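Local coordinates for glycosylation Associate Protein 1 (PDB 6OYC) that probably works, in complex with its partner Gap proteins, in the glycosylation and accessory Sec-dependent secretion of streptococcal surface glycoproteins, at residues A[2-7]-A[32-37]; A[229-234]-A[250-255]; A[336-341]-A[472-477]. All blocks are in the same frame, centred on the assembly; numbering follows the deposited sequence.

Contact 1: A[2-7]-A[32-37]; sequences FHFIPS and DDTINQ
P6 and T34 mark the nearest backbone approach, with their CA atoms 5.8 Å apart where the chain leaves strand 2-5 and passes the first turn of the helix. The axes of strand 2-5 and helix 33-37 come within 9.5 Å and run nearly antiparallel, at 155°, the arrangement of a strand and its following helix in a Rossmann-like unit. No direct hydrogen bond crosses between the segments, so apolar contact and water do the joining. F4 reaches the helix with the outer part of its ring, CE2 lying 3.7 Å from CB of Q37; CG stands anti to F4's own carbonyl carbon (chi1 -76°), and the CB bond is directed at the helix. T34 meets the proline with both branches, its CG2 4.0 Å from P6 CB. Its hydroxyl takes part in a water bridge: one water donates to T34 OG1 at 2.7 Å and to D32 OD2 at 2.6 Å, while accepting from S7 N at 2.9 Å. D32 thereby divides its carboxylate, since OD1 serves as the N-cap acceptor, with a nearly straight bond from I35 N (167°) and a weak one from T34 N. Around this buried contact, F41 of helix 33-43 packs edge-to-face on F4, T34 rests on L50 of strand 48-52, and Q37 covers I231 of strand 229-233 while its NE2 bonds to S254 OG.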
ATOM      1  N   PHE A   2     -17.197   5.246 -14.763  1.00 43.74           N
ATOM      2  CA  PHE A   2     -16.916   5.454 -13.344  1.00 43.07           C
ATOM      3  C   PHE A   2     -15.532   6.063 -13.174  1.00 45.25           C
ATOM      4  O   PHE A   2     -14.535   5.485 -13.631  1.00 45.42           O
ATOM      5  CB  PHE A   2     -17.007   4.139 -12.570  1.00 37.14           C
ATOM      6  CG  PHE A   2     -18.389   3.554 -12.546  1.00 42.16           C
ATOM      7  CD1 PHE A   2     -19.282   3.894 -11.542  1.00 40.93           C
ATOM      8  CD2 PHE A   2     -18.802   2.674 -13.540  1.00 41.17           C
ATOM      9  CE1 PHE A   2     -20.563   3.363 -11.524  1.00 43.68           C
ATOM     10  CE2 PHE A   2     -20.071   2.134 -13.525  1.00 40.68           C
ATOM     11  CZ  PHE A   2     -20.954   2.469 -12.516  1.00 41.30           C
ATOM     12  N   HIS A   3     -15.470   7.207 -12.480  1.00 37.32           N
ATOM     13  CA  HIS A   3     -14.222   7.914 -12.215  1.00 35.70           C
ATOM     14  C   HIS A   3     -13.808   7.655 -10.769  1.00 38.70           C
ATOM     15  O   HIS A   3     -14.508   8.071  -9.834  1.00 34.78           O
ATOM     16  CB  HIS A   3     -14.386   9.406 -12.472  1.00 33.73           C
ATOM     17  CG  HIS A   3     -15.052   9.717 -13.770  1.00 39.03           C
ATOM     18  ND1 HIS A   3     -14.352  10.135 -14.880  1.00 39.99           N
ATOM     19  CD2 HIS A   3     -16.353   9.650 -14.144  1.00 39.78           C
ATOM     20  CE1 HIS A   3     -15.194  10.326 -15.880  1.00 41.73           C
ATOM     21  NE2 HIS A   3     -16.413  10.033 -15.461  1.00 42.85           N
ATOM     22  N   PHE A   4     -12.672   6.972 -10.588  1.00 32.25           N
ATOM     23  CA  PHE A   4     -12.170   6.660  -9.255  1.00 32.76           C
ATOM     24  C   PHE A   4     -11.172   7.730  -8.842  1.00 35.34           C
ATOM     25  O   PHE A   4     -10.264   8.072  -9.610  1.00 35.16           O
ATOM     26  CB  PHE A   4     -11.497   5.284  -9.212  1.00 33.93           C
ATOM     27  CG  PHE A   4     -12.463   4.125  -9.206  1.00 35.33           C
ATOM     28  CD1 PHE A   4     -12.958   3.603 -10.404  1.00 38.42           C
ATOM     29  CD2 PHE A   4     -12.863   3.547  -8.013  1.00 32.58           C
ATOM     30  CE1 PHE A   4     -13.840   2.527 -10.404  1.00 36.90           C
ATOM     31  CE2 PHE A   4     -13.741   2.478  -8.006  1.00 35.33           C
ATOM     32  CZ  PHE A   4     -14.230   1.965  -9.199  1.00 36.04           C
ATOM     33  N   ILE A   5     -11.333   8.264  -7.637  1.00 33.68           N
ATOM     34  CA  ILE A   5     -10.355   9.218  -7.128  1.00 30.13           C
ATOM     35  C   ILE A   5      -9.696   8.583  -5.908  1.00 30.87           C
ATOM     36  O   ILE A   5     -10.352   8.444  -4.868  1.00 31.37           O
ATOM     37  CB  ILE A   5     -10.994  10.567  -6.784  1.00 29.92           C
ATOM     38  CG1 ILE A   5     -11.676  11.152  -8.037  1.00 31.89           C
ATOM     39  CG2 ILE A   5      -9.948  11.499  -6.199  1.00 30.13           C
ATOM     40  CD1 ILE A   5     -12.197  12.535  -7.846  1.00 34.56           C
ATOM     41  N   PRO A   6      -8.419   8.191  -5.989  1.00 29.96           N
ATOM     42  CA  PRO A   6      -7.753   7.516  -4.870  1.00 30.18           C
ATOM     43  C   PRO A   6      -7.230   8.509  -3.841  1.00 28.21           C
ATOM     44  O   PRO A   6      -7.241   9.724  -4.043  1.00 29.43           O
ATOM     45  CB  PRO A   6      -6.583   6.788  -5.553  1.00 26.99           C
ATOM     46  CG  PRO A   6      -6.197   7.726  -6.663  1.00 30.42           C
ATOM     47  CD  PRO A   6      -7.508   8.376  -7.139  1.00 28.12           C
ATOM     48  N   SER A   7      -6.749   7.957  -2.729  1.00 27.40           N
ATOM     49  CA  SER A   7      -6.043   8.704  -1.683  1.00 32.38           C
ATOM     50  C   SER A   7      -4.663   8.087  -1.523  1.00 30.00           C
ATOM     51  O   SER A   7      -4.407   7.368  -0.547  1.00 32.05           O
ATOM     52  CB  SER A   7      -6.805   8.692  -0.342  1.00 27.97           C
ATOM     53  OG  SER A   7      -7.961   9.500  -0.438  1.00 39.83           O
ATOM     54  N   ASP A  32      -5.510  -0.805  -1.027  1.00 33.36           N
ATOM     55  CA  ASP A  32      -6.555  -0.099  -0.288  1.00 33.32           C
ATOM     56  C   ASP A  32      -7.884  -0.249  -1.015  1.00 34.89           C
ATOM     57  O   ASP A  32      -7.999  -1.005  -1.985  1.00 33.71           O
ATOM     58  CB  ASP A  32      -6.175   1.368  -0.065  1.00 30.69           C
ATOM     59  CG  ASP A  32      -6.257   2.213  -1.334  1.00 35.30           C
ATOM     60  OD1 ASP A  32      -6.594   1.691  -2.417  1.00 32.95           O
ATOM     61  OD2 ASP A  32      -5.973   3.427  -1.247  1.00 35.81           O
ATOM     62  N   ASP A  33      -8.881   0.523  -0.560  1.00 34.96           N
ATOM     63  CA  ASP A  33     -10.240   0.393  -1.079  1.00 31.81           C
ATOM     64  C   ASP A  33     -10.325   0.725  -2.566  1.00 33.75           C
ATOM     65  O   ASP A  33     -11.106   0.100  -3.296  1.00 35.95           O
ATOM     66  CB  ASP A  33     -11.201   1.261  -0.252  1.00 32.93           C
ATOM     67  CG  ASP A  33     -10.748   2.727  -0.139  1.00 37.45           C
ATOM     68  OD1 ASP A  33      -9.517   2.974  -0.061  1.00 33.63           O
ATOM     69  OD2 ASP A  33     -11.630   3.632  -0.122  1.00 34.05           O
ATOM     70  N   THR A  34      -9.534   1.683  -3.047  1.00 34.62           N
ATOM     71  CA  THR A  34      -9.606   2.009  -4.466  1.00 30.07           C
ATOM     72  C   THR A  34      -9.141   0.842  -5.322  1.00 35.25           C
ATOM     73  O   THR A  34      -9.771   0.522  -6.338  1.00 38.14           O
ATOM     74  CB  THR A  34      -8.775   3.249  -4.770  1.00 34.80           C
ATOM     75  OG1 THR A  34      -9.214   4.332  -3.948  1.00 34.69           O
ATOM     76  CG2 THR A  34      -8.903   3.635  -6.257  1.00 35.22           C
ATOM     77  N   ILE A  35      -8.030   0.201  -4.940  1.00 36.84           N
ATOM     78  CA  ILE A  35      -7.557  -0.968  -5.683  1.00 36.22           C
ATOM     79  C   ILE A  35      -8.632  -2.042  -5.690  1.00 36.12           C
ATOM     80  O   ILE A  35      -8.989  -2.598  -6.736  1.00 35.85           O
ATOM     81  CB  ILE A  35      -6.251  -1.512  -5.071  1.00 33.06           C
ATOM     82  CG1 ILE A  35      -5.157  -0.432  -5.001  1.00 31.13           C
ATOM     83  CG2 ILE A  35      -5.834  -2.809  -5.793  1.00 27.67           C
ATOM     84  CD1 ILE A  35      -4.545  -0.107  -6.312  1.00 34.75           C
ATOM     85  N   ASN A  36      -9.151  -2.354  -4.509  1.00 34.18           N
ATOM     86  CA  ASN A  36     -10.150  -3.400  -4.394  1.00 36.39           C
ATOM     87  C   ASN A  36     -11.369  -3.091  -5.258  1.00 39.99           C
ATOM     88  O   ASN A  36     -11.869  -3.967  -5.975  1.00 40.86           O
ATOM     89  CB  ASN A  36     -10.526  -3.556  -2.923  1.00 35.25           C
ATOM     90  CG  ASN A  36     -11.771  -4.360  -2.738  1.00 41.90           C
ATOM     91  OD1 ASN A  36     -12.885  -3.831  -2.829  1.00 43.63           O
ATOM     92  ND2 ASN A  36     -11.601  -5.659  -2.508  1.00 37.38           N
ATOM     93  N   GLN A  37     -11.826  -1.831  -5.239  1.00 39.25           N
ATOM     94  CA  GLN A  37     -13.044  -1.471  -5.955  1.00 40.42           C
ATOM     95  C   GLN A  37     -12.815  -1.407  -7.456  1.00 40.00           C
ATOM     96  O   GLN A  37     -13.693  -1.793  -8.235  1.00 41.86           O
ATOM     97  CB  GLN A  37     -13.591  -0.137  -5.434  1.00 33.76           C
ATOM     98  CG  GLN A  37     -14.186  -0.283  -4.041  1.00 34.84           C
ATOM     99  CD  GLN A  37     -14.219   1.005  -3.250  1.00 33.86           C
ATOM    100  OE1 GLN A  37     -14.159   2.102  -3.815  1.00 31.48           O
ATOM    101  NE2 GLN A  37     -14.332   0.881  -1.930  1.00 31.75           N
TER
HETATM  102  O   HOH W   1      -7.625   5.246  -2.012  1.00 29.07           O
HETATM  103  O   HOH W   2      -5.776   5.006   1.405  1.00 34.11           O

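Contact 2: A[229-234]-A[250-255]; sequences TIIVSF and NLILSV
F234 and I252, followed by T229, bury the most surface where two adjacent parallel strands of the Rossmann-like sheet pair as the outer members of a beta-alpha-beta unit, with helix 239-242 between them in sequence. The axes lie 4.5 Å apart at 17°, and five backbone hydrogen bonds fix the register. I230 and V232 each donate and accept, bonding to residues on both sides of their bridge partners L251 and L253; F234 N extends the ladder to S254 O. On the face carrying T229, I231 and S233, CD1 of I252 touches two neighbours of the first strand, 3.7 Å from T229 CG2 and 4.0 Å from I231 CG1, with the two isoleucines side by side and pointing the same way. T229 also presses OG1 against N250 CB at 3.3 Å, although that hydroxyl finds its hydrogen-bond partner in Y514. F234 turns CG anti to its backbone N (chi1 -173°), which lays the ring alongside the second strand, where L253 CD1 meets its edge. V232 packs on the same face as the leucines: its CG2, anti to the carbonyl carbon, lies 3.5 Å from L251 CD1.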
ATOM      1  N   THR A 229     -20.566   8.328 -12.784  1.00 41.57           N
ATOM      2  CA  THR A 229     -20.467   8.237 -11.334  1.00 39.96           C
ATOM      3  C   THR A 229     -19.026   8.490 -10.915  1.00 39.00           C
ATOM      4  O   THR A 229     -18.088   7.956 -11.518  1.00 36.94           O
ATOM      5  CB  THR A 229     -20.939   6.871 -10.827  1.00 43.89           C
ATOM      6  OG1 THR A 229     -22.346   6.739 -11.066  1.00 46.56           O
ATOM      7  CG2 THR A 229     -20.635   6.678  -9.314  1.00 37.62           C
ATOM      8  N   ILE A 230     -18.850   9.321  -9.903  1.00 37.45           N
ATOM      9  CA  ILE A 230     -17.546   9.554  -9.310  1.00 33.29           C
ATOM     10  C   ILE A 230     -17.493   8.757  -8.022  1.00 35.84           C
ATOM     11  O   ILE A 230     -18.384   8.881  -7.171  1.00 36.69           O
ATOM     12  CB  ILE A 230     -17.304  11.048  -9.055  1.00 33.80           C
ATOM     13  CG1 ILE A 230     -17.385  11.826 -10.365  1.00 34.44           C
ATOM     14  CG2 ILE A 230     -15.951  11.262  -8.423  1.00 35.62           C
ATOM     15  CD1 ILE A 230     -17.196  13.289 -10.183  1.00 36.77           C
ATOM     16  N   ILE A 231     -16.476   7.912  -7.887  1.00 31.77           N
ATOM     17  CA  ILE A 231     -16.251   7.156  -6.667  1.00 32.47           C
ATOM     18  C   ILE A 231     -15.047   7.765  -5.979  1.00 33.41           C
ATOM     19  O   ILE A 231     -13.938   7.762  -6.528  1.00 33.15           O
ATOM     20  CB  ILE A 231     -16.066   5.657  -6.948  1.00 34.69           C
ATOM     21  CG1 ILE A 231     -17.341   5.116  -7.635  1.00 32.87           C
ATOM     22  CG2 ILE A 231     -15.789   4.925  -5.650  1.00 28.83           C
ATOM     23  CD1 ILE A 231     -17.199   3.814  -8.392  1.00 37.26           C
ATOM     24  N   VAL A 232     -15.279   8.335  -4.799  1.00 33.35           N
ATOM     25  CA  VAL A 232     -14.293   9.147  -4.103  1.00 31.31           C
ATOM     26  C   VAL A 232     -13.785   8.386  -2.887  1.00 33.67           C
ATOM     27  O   VAL A 232     -14.566   7.986  -2.011  1.00 32.43           O
ATOM     28  CB  VAL A 232     -14.863  10.509  -3.675  1.00 36.73           C
ATOM     29  CG1 VAL A 232     -13.789  11.315  -2.906  1.00 33.12           C
ATOM     30  CG2 VAL A 232     -15.367  11.281  -4.890  1.00 34.65           C
ATOM     31  N   SER A 233     -12.476   8.203  -2.837  1.00 30.83           N
ATOM     32  CA  SER A 233     -11.798   7.829  -1.605  1.00 32.91           C
ATOM     33  C   SER A 233     -11.992   8.927  -0.558  1.00 33.37           C
ATOM     34  O   SER A 233     -11.530  10.057  -0.751  1.00 34.27           O
ATOM     35  CB  SER A 233     -10.315   7.631  -1.921  1.00 29.94           C
ATOM     36  OG  SER A 233      -9.725   6.709  -1.047  1.00 38.38           O
ATOM     37  N   PHE A 234     -12.689   8.623   0.538  1.00 33.02           N
ATOM     38  CA  PHE A 234     -12.994   9.667   1.520  1.00 33.37           C
ATOM     39  C   PHE A 234     -11.711  10.226   2.131  1.00 31.79           C
ATOM     40  O   PHE A 234     -10.945   9.493   2.760  1.00 36.00           O
ATOM     41  CB  PHE A 234     -13.906   9.129   2.632  1.00 32.82           C
ATOM     42  CG  PHE A 234     -14.402  10.200   3.584  1.00 33.69           C
ATOM     43  CD1 PHE A 234     -13.559  10.754   4.539  1.00 31.67           C
ATOM     44  CD2 PHE A 234     -15.712  10.647   3.524  1.00 31.52           C
ATOM     45  CE1 PHE A 234     -14.014  11.729   5.412  1.00 34.20           C
ATOM     46  CE2 PHE A 234     -16.173  11.618   4.392  1.00 33.22           C
ATOM     47  CZ  PHE A 234     -15.324  12.161   5.343  1.00 32.56           C
ATOM     48  N   ASN A 250     -23.372  11.388 -10.433  1.00 41.63           N
ATOM     49  CA  ASN A 250     -23.567  10.554  -9.256  1.00 44.22           C
ATOM     50  C   ASN A 250     -22.286  10.437  -8.447  1.00 42.18           C
ATOM     51  O   ASN A 250     -21.173  10.529  -8.975  1.00 39.59           O
ATOM     52  CB  ASN A 250     -24.048   9.162  -9.646  1.00 42.24           C
ATOM     53  CG  ASN A 250     -25.436   9.188 -10.205  1.00 47.26           C
ATOM     54  OD1 ASN A 250     -26.363   9.635  -9.535  1.00 48.83           O
ATOM     55  ND2 ASN A 250     -25.586   8.770 -11.460  1.00 45.50           N
ATOM     56  N   LEU A 251     -22.456  10.184  -7.156  1.00 41.76           N
ATOM     57  CA  LEU A 251     -21.346  10.217  -6.221  1.00 36.87           C
ATOM     58  C   LEU A 251     -21.446   9.040  -5.269  1.00 34.43           C
ATOM     59  O   LEU A 251     -22.508   8.807  -4.681  1.00 36.96           O
ATOM     60  CB  LEU A 251     -21.341  11.539  -5.443  1.00 40.47           C
ATOM     61  CG  LEU A 251     -20.282  11.690  -4.341  1.00 44.46           C
ATOM     62  CD1 LEU A 251     -18.874  11.633  -4.917  1.00 40.00           C
ATOM     63  CD2 LEU A 251     -20.500  12.992  -3.604  1.00 46.55           C
ATOM     64  N   ILE A 252     -20.340   8.313  -5.116  1.00 30.12           N
ATOM     65  CA  ILE A 252     -20.181   7.280  -4.094  1.00 34.85           C
ATOM     66  C   ILE A 252     -18.966   7.631  -3.233  1.00 34.52           C
ATOM     67  O   ILE A 252     -17.867   7.864  -3.758  1.00 33.33           O
ATOM     68  CB  ILE A 252     -20.019   5.876  -4.710  1.00 33.70           C
ATOM     69  CG1 ILE A 252     -21.287   5.458  -5.459  1.00 35.12           C
ATOM     70  CG2 ILE A 252     -19.695   4.842  -3.633  1.00 31.63           C
ATOM     71  CD1 ILE A 252     -21.035   4.354  -6.456  1.00 31.78           C
ATOM     72  N   LEU A 253     -19.164   7.672  -1.921  1.00 30.98           N
ATOM     73  CA  LEU A 253     -18.079   7.911  -0.979  1.00 32.94           C
ATOM     74  C   LEU A 253     -17.576   6.579  -0.440  1.00 34.12           C
ATOM     75  O   LEU A 253     -18.377   5.750   0.006  1.00 35.84           O
ATOM     76  CB  LEU A 253     -18.552   8.788   0.175  1.00 34.86           C
ATOM     77  CG  LEU A 253     -18.651  10.285  -0.066  1.00 42.42           C
ATOM     78  CD1 LEU A 253     -19.204  10.983   1.188  1.00 38.93           C
ATOM     79  CD2 LEU A 253     -17.267  10.825  -0.422  1.00 39.20           C
ATOM     80  N   SER A 254     -16.258   6.378  -0.446  1.00 33.40           N
ATOM     81  CA  SER A 254     -15.663   5.137   0.053  1.00 31.83           C
ATOM     82  C   SER A 254     -14.909   5.416   1.349  1.00 31.11           C
ATOM     83  O   SER A 254     -13.967   6.214   1.370  1.00 34.15           O
ATOM     84  CB  SER A 254     -14.730   4.502  -0.981  1.00 31.45           C
ATOM     85  OG  SER A 254     -14.163   3.296  -0.463  1.00 33.62           O
ATOM     86  N   VAL A 255     -15.320   4.749   2.418  1.00 32.22           N
ATOM     87  CA  VAL A 255     -14.740   4.909   3.743  1.00 34.85           C
ATOM     88  C   VAL A 255     -13.878   3.673   4.029  1.00 36.22           C
ATOM     89  O   VAL A 255     -14.361   2.536   3.954  1.00 34.40           O
ATOM     90  CB  VAL A 255     -15.840   5.091   4.804  1.00 37.40           C
ATOM     91  CG1 VAL A 255     -15.274   4.938   6.229  1.00 37.03           C
ATOM     92  CG2 VAL A 255     -16.533   6.422   4.633  1.00 33.10           C
TER

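Contact 3: A[336-341]-A[472-477]; sequences LTSLYK and ELEKAI
S338 and E474 lie at the centre of a helix-helix contact on one side of the six-stranded parallel sheet, in the Rossmann-like half formed by the later part of the chain, consistent with a GT-B architecture. The short axes of helices 336-341 and 473-477 approach to 9.2 Å and cross at -47°, with the CA atoms of S338 and E474 5.7 Å apart. S338 sits at the crossing, its CB meeting L473 CB at 4.1 Å. Toward the sheet the interface is apolar: L339 CD2 touches I477 CD1 at 3.6 Å, the two side chains meeting at about a right angle. Both belong to a shared layer, because L339 also packs on V351 and F353 of strand 349-354, while I477 and L473 cover I428 of strand 426-428. Toward the solvent the character changes. The extended E474 chain carries its carboxylate across to helix 336-341, where the K341 chain passes it at a slant, CD and CE both 3.3 Å from E474 OE2. K341 is bent at chi3 (-126°) and chi4, and its NZ stays 4.7 Å from E474 OE1; the opposite charges probably attract, but they do not touch. The polar link is a hydrogen bond from S338 OG to E474 OE1, modelled at 2.5 Å, a length to be read with caution; it uses the carboxylate's anti lone pair, the one turned away from OE2.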
ATOM      1  N   LEU A 336       6.876 -20.009  21.786  1.00 39.29           N
ATOM      2  CA  LEU A 336       7.865 -21.032  21.459  1.00 43.55           C
ATOM      3  C   LEU A 336       7.578 -22.337  22.179  1.00 47.57           C
ATOM      4  O   LEU A 336       7.750 -23.420  21.611  1.00 50.44           O
ATOM      5  CB  LEU A 336       9.263 -20.557  21.828  1.00 43.99           C
ATOM      6  CG  LEU A 336       9.833 -19.435  20.974  1.00 45.30           C
ATOM      7  CD1 LEU A 336      11.253 -19.175  21.433  1.00 45.35           C
ATOM      8  CD2 LEU A 336       9.778 -19.814  19.499  1.00 41.18           C
ATOM      9  N   THR A 337       7.146 -22.255  23.437  1.00 48.32           N
ATOM     10  CA  THR A 337       6.895 -23.467  24.205  1.00 47.30           C
ATOM     11  C   THR A 337       5.832 -24.319  23.533  1.00 47.81           C
ATOM     12  O   THR A 337       6.010 -25.531  23.354  1.00 46.82           O
ATOM     13  CB  THR A 337       6.488 -23.098  25.632  1.00 46.09           C
ATOM     14  OG1 THR A 337       7.622 -22.556  26.310  1.00 45.29           O
ATOM     15  CG2 THR A 337       5.997 -24.313  26.387  1.00 47.18           C
ATOM     16  N   SER A 338       4.728 -23.699  23.123  1.00 44.65           N
ATOM     17  CA  SER A 338       3.666 -24.483  22.508  1.00 45.48           C
ATOM     18  C   SER A 338       4.056 -24.948  21.117  1.00 49.28           C
ATOM     19  O   SER A 338       3.671 -26.050  20.702  1.00 47.82           O
ATOM     20  CB  SER A 338       2.370 -23.677  22.462  1.00 42.62           C
ATOM     21  OG  SER A 338       1.730 -23.681  23.723  1.00 48.36           O
ATOM     22  N   LEU A 339       4.825 -24.133  20.386  1.00 45.06           N
ATOM     23  CA  LEU A 339       5.240 -24.530  19.043  1.00 47.19           C
ATOM     24  C   LEU A 339       6.139 -25.756  19.096  1.00 49.55           C
ATOM     25  O   LEU A 339       5.996 -26.671  18.275  1.00 48.60           O
ATOM     26  CB  LEU A 339       5.952 -23.373  18.331  1.00 44.62           C
ATOM     27  CG  LEU A 339       5.108 -22.153  17.910  1.00 41.93           C
ATOM     28  CD1 LEU A 339       6.007 -20.991  17.465  1.00 36.55           C
ATOM     29  CD2 LEU A 339       4.091 -22.508  16.838  1.00 37.94           C
ATOM     30  N   TYR A 340       7.068 -25.783  20.059  1.00 50.64           N
ATOM     31  CA  TYR A 340       7.876 -26.971  20.314  1.00 53.85           C
ATOM     32  C   TYR A 340       7.002 -28.209  20.512  1.00 52.26           C
ATOM     33  O   TYR A 340       7.224 -29.245  19.875  1.00 53.72           O
ATOM     34  CB  TYR A 340       8.766 -26.722  21.533  1.00 56.81           C
ATOM     35  CG  TYR A 340       9.813 -27.791  21.772  1.00 61.89           C
ATOM     36  CD1 TYR A 340      10.896 -27.928  20.917  1.00 62.57           C
ATOM     37  CD2 TYR A 340       9.723 -28.653  22.861  1.00 60.67           C
ATOM     38  CE1 TYR A 340      11.859 -28.904  21.129  1.00 64.79           C
ATOM     39  CE2 TYR A 340      10.686 -29.623  23.087  1.00 64.75           C
ATOM     40  CZ  TYR A 340      11.744 -29.750  22.213  1.00 67.66           C
ATOM     41  OH  TYR A 340      12.700 -30.712  22.422  1.00 74.25           O
ATOM     42  N   LYS A 341       5.972 -28.103  21.355  1.00 49.06           N
ATOM     43  CA  LYS A 341       5.145 -29.266  21.670  1.00 50.16           C
ATOM     44  C   LYS A 341       4.443 -29.818  20.432  1.00 55.16           C
ATOM     45  O   LYS A 341       4.471 -31.031  20.184  1.00 57.69           O
ATOM     46  CB  LYS A 341       4.123 -28.910  22.750  1.00 51.54           C
ATOM     47  CG  LYS A 341       4.665 -28.982  24.179  1.00 52.45           C
ATOM     48  CD  LYS A 341       3.529 -29.130  25.179  1.00 56.40           C
ATOM     49  CE  LYS A 341       3.593 -28.053  26.267  1.00 65.49           C
ATOM     50  NZ  LYS A 341       4.772 -28.180  27.177  1.00 66.75           N
ATOM     51  N   GLU A 472      -3.278 -22.463  24.168  1.00 45.93           N
ATOM     52  CA  GLU A 472      -4.305 -23.031  23.309  1.00 47.97           C
ATOM     53  C   GLU A 472      -3.833 -23.206  21.858  1.00 46.12           C
ATOM     54  O   GLU A 472      -4.503 -23.905  21.089  1.00 44.19           O
ATOM     55  CB  GLU A 472      -5.543 -22.147  23.400  1.00 47.03           C
ATOM     56  CG  GLU A 472      -6.864 -22.842  23.164  1.00 54.64           C
ATOM     57  CD  GLU A 472      -8.035 -21.880  23.319  1.00 56.04           C
ATOM     58  OE1 GLU A 472      -7.840 -20.810  23.953  1.00 51.86           O
ATOM     59  OE2 GLU A 472      -9.135 -22.183  22.796  1.00 58.56           O
ATOM     60  N   LEU A 473      -2.698 -22.601  21.468  1.00 42.68           N
ATOM     61  CA  LEU A 473      -2.056 -22.962  20.203  1.00 42.73           C
ATOM     62  C   LEU A 473      -1.859 -24.467  20.087  1.00 48.45           C
ATOM     63  O   LEU A 473      -1.917 -25.020  18.977  1.00 43.23           O
ATOM     64  CB  LEU A 473      -0.693 -22.282  20.070  1.00 40.71           C
ATOM     65  CG  LEU A 473      -0.653 -20.794  19.720  1.00 44.65           C
ATOM     66  CD1 LEU A 473       0.797 -20.292  19.746  1.00 37.83           C
ATOM     67  CD2 LEU A 473      -1.342 -20.517  18.384  1.00 36.44           C
ATOM     68  N   GLU A 474      -1.611 -25.140  21.223  1.00 46.97           N
ATOM     69  CA  GLU A 474      -1.421 -26.588  21.228  1.00 49.45           C
ATOM     70  C   GLU A 474      -2.683 -27.331  20.817  1.00 48.12           C
ATOM     71  O   GLU A 474      -2.602 -28.507  20.446  1.00 51.06           O
ATOM     72  CB  GLU A 474      -0.959 -27.063  22.610  1.00 45.79           C
ATOM     73  CG  GLU A 474       0.507 -26.781  22.913  1.00 51.36           C
ATOM     74  CD  GLU A 474       0.819 -26.857  24.399  1.00 55.41           C
ATOM     75  OE1 GLU A 474       1.365 -25.879  24.958  1.00 53.39           O
ATOM     76  OE2 GLU A 474       0.514 -27.902  25.011  1.00 61.01           O
ATOM     77  N   LYS A 475      -3.840 -26.678  20.883  1.00 42.04           N
ATOM     78  CA  LYS A 475      -5.083 -27.214  20.343  1.00 46.63           C
ATOM     79  C   LYS A 475      -5.384 -26.658  18.958  1.00 52.41           C
ATOM     80  O   LYS A 475      -5.761 -27.410  18.052  1.00 50.15           O
ATOM     81  CB  LYS A 475      -6.240 -26.887  21.295  1.00 50.13           C
ATOM     82  CG  LYS A 475      -7.594 -27.442  20.894  1.00 57.83           C
ATOM     83  CD  LYS A 475      -8.652 -27.136  21.964  1.00 70.83           C
ATOM     84  CE  LYS A 475     -10.048 -27.659  21.579  1.00 74.85           C
ATOM     85  NZ  LYS A 475     -11.044 -27.558  22.699  1.00 70.77           N
ATOM     86  N   ALA A 476      -5.170 -25.351  18.772  1.00 49.08           N
ATOM     87  CA  ALA A 476      -5.562 -24.687  17.535  1.00 48.79           C
ATOM     88  C   ALA A 476      -4.700 -25.125  16.350  1.00 45.68           C
ATOM     89  O   ALA A 476      -5.205 -25.257  15.228  1.00 45.69           O
ATOM     90  CB  ALA A 476      -5.501 -23.171  17.729  1.00 45.81           C
ATOM     91  N   ILE A 477      -3.407 -25.339  16.560  1.00 45.09           N
ATOM     92  CA  ILE A 477      -2.526 -25.686  15.445  1.00 44.65           C
ATOM     93  C   ILE A 477      -2.888 -27.074  14.915  1.00 48.46           C
ATOM     94  O   ILE A 477      -3.049 -27.228  13.694  1.00 45.49           O
ATOM     95  CB  ILE A 477      -1.042 -25.578  15.842  1.00 41.42           C
ATOM     96  CG1 ILE A 477      -0.675 -24.119  16.123  1.00 42.09           C
ATOM     97  CG2 ILE A 477      -0.166 -26.125  14.746  1.00 41.16           C
ATOM     98  CD1 ILE A 477       0.776 -23.910  16.551  1.00 41.66           C
TER

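Along the chain the three contacts come one after another, without overlap. Contacts 1 and 2 share the seven-stranded parallel sheet, in which strands 2-5 and 229-233 are neighbours; their centres are 8 Å apart. They touch directly: H3 O lies 2.8 Å from I231 N, a probable sheet hydrogen bond, and D33 OD2 lies 2.6 Å from S254 OG, probably bonding helix 33-43 to strand 250-255. Contact 3 belongs to the separate six-stranded sheet, its centre about 41 Å from that of contact 1 and about 45 Å from that of contact 2. Contacts 1 and 2 thus belong to one Rossmann-like half and contact 3 to the other, consistent with a GT-B-type architecture.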